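Local coordinates for NAD-dependent epimerase/dehydratase (Veillonella parvula DSM 2008, PDB 3R6D), which probably binds NAD(P) through a Rossmann-type domain and may act as an epimerase or dehydratase, its substrate being unidentified, at residues S130-Q133 and G134-A138. Residues are numbered along the deposited sequence; the frame is centred on the assembly and turned at random.
Sequences SYVQ and GERQA
Gly134 N donates to Ser130 O over 3.0 Å, with an N-H...O angle of 159°, the first of five successive i to i+4 bonds, from Gly134 N to Ala138 N, that identify 130-138 as regular alpha-helix. Glu135 N makes the next bond, to Tyr131 O, and the side chains of these two residues run alongside each other in the same direction. Tyr131 CG stands anti to the backbone N (chi1 -179°), which carries the ring along the helix toward Glu135. There Glu135 CG sits over one ring face, displaced toward the rim and 4.2 Å from the ring centroid, a CH-pi contact. Beyond it the chain bends at chi2 (-92°), leaving Glu135 OE2 3.2 Å from Tyr131 OH, while Glu135 OE1 is hydrogen-bonded to Ser107 OG. Replacing Tyr131 by alanine would probably leave Glu135 CG without the ring face it lies over and OE2 without its neighbouring hydroxyl, so that the carboxylate would rely more on Ser107. In the Rossmann-type fold, helix 129-144 leads into strand 148-158, which pairs in parallel with strand 102-108; Tyr131 and Glu135 both touch Met108 of the latter. Arg136 N bonds to Val132 O at 2.9 Å. The Arg136 side chain bends at chi3, bringing Arg136 NH2 to 3.9 Å from Val132 CG1, while Gln133 CG lies at the guanidinium edge, 4.0 Å from Arg136 NH1. Gln137 N then reaches Gln133 O at 2.9 Å, and Gln137 CG packs 3.5 Å from that same oxygen.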
# COMPACT_ATOMS: atom_id res chain seq x y z
N SER A 130 -1.84 15.13 -13.35
CA SER A 130 -0.49 14.79 -12.97
C SER A 130 -0.49 13.65 -11.95
O SER A 130 0.44 12.82 -11.94
CB SER A 130 0.25 16.03 -12.44
OG SER A 130 -0.30 16.45 -11.20
N TYR A 131 -1.47 13.67 -11.04
CA TYR A 131 -1.56 12.65 -9.99
C TYR A 131 -1.85 11.28 -10.61
O TYR A 131 -1.19 10.27 -10.29
CB TYR A 131 -2.63 12.99 -8.97
CG TYR A 131 -2.73 11.95 -7.86
CD1 TYR A 131 -1.86 11.99 -6.76
CD2 TYR A 131 -3.65 10.91 -7.92
CE1 TYR A 131 -1.92 11.05 -5.77
CE2 TYR A 131 -3.72 9.96 -6.90
CZ TYR A 131 -2.85 10.05 -5.83
OH TYR A 131 -2.89 9.12 -4.81
N VAL A 132 -2.81 11.26 -11.54
CA VAL A 132 -3.17 10.05 -12.27
C VAL A 132 -1.97 9.51 -13.03
O VAL A 132 -1.70 8.32 -13.03
CB VAL A 132 -4.32 10.30 -13.24
CG1 VAL A 132 -4.64 9.05 -14.06
CG2 VAL A 132 -5.52 10.75 -12.45
N GLN A 133 -1.30 10.39 -13.77
CA GLN A 133 -0.20 9.96 -14.61
C GLN A 133 0.98 9.42 -13.81
O GLN A 133 1.60 8.45 -14.21
CB GLN A 133 0.19 11.06 -15.58
CG GLN A 133 -1.02 11.32 -16.47
CD GLN A 133 -0.78 12.21 -17.66
OE1 GLN A 133 0.12 13.05 -17.66
NE2 GLN A 133 -1.59 12.02 -18.70
N GLY A 134 1.28 10.07 -12.68
CA GLY A 134 2.34 9.59 -11.79
C GLY A 134 1.96 8.21 -11.22
O GLY A 134 2.81 7.31 -11.14
N GLU A 135 0.68 8.04 -10.83
CA GLU A 135 0.23 6.71 -10.38
C GLU A 135 0.39 5.65 -11.47
O GLU A 135 0.86 4.53 -11.22
CB GLU A 135 -1.21 6.75 -9.88
CG GLU A 135 -1.36 7.45 -8.52
CD GLU A 135 -1.29 6.54 -7.32
OE1 GLU A 135 -1.63 5.34 -7.41
OE2 GLU A 135 -0.91 7.08 -6.26
N ARG A 136 0.03 6.01 -12.70
CA ARG A 136 0.20 5.08 -13.80
C ARG A 136 1.69 4.68 -14.01
O ARG A 136 2.01 3.50 -14.19
CB ARG A 136 -0.39 5.66 -15.09
CG ARG A 136 -0.41 4.71 -16.22
CD ARG A 136 -1.09 5.31 -17.43
NE ARG A 136 -2.53 5.40 -17.25
CZ ARG A 136 -3.23 6.53 -17.17
NH1 ARG A 136 -2.61 7.71 -17.28
NH2 ARG A 136 -4.55 6.48 -17.02
N GLN A 137 2.58 5.68 -13.99
CA GLN A 137 4.00 5.41 -14.21
C GLN A 137 4.59 4.55 -13.09
O GLN A 137 5.33 3.63 -13.37
CB GLN A 137 4.78 6.71 -14.40
CG GLN A 137 4.49 7.36 -15.78
CD GLN A 137 5.34 8.59 -16.10
OE1 GLN A 137 5.58 9.41 -15.23
NE2 GLN A 137 5.77 8.73 -17.39
N ALA A 138 4.24 4.84 -11.82
CA ALA A 138 4.70 4.03 -10.68
C ALA A 138 4.23 2.58 -10.77
O ALA A 138 5.03 1.65 -10.57
CB ALA A 138 4.23 4.64 -9.38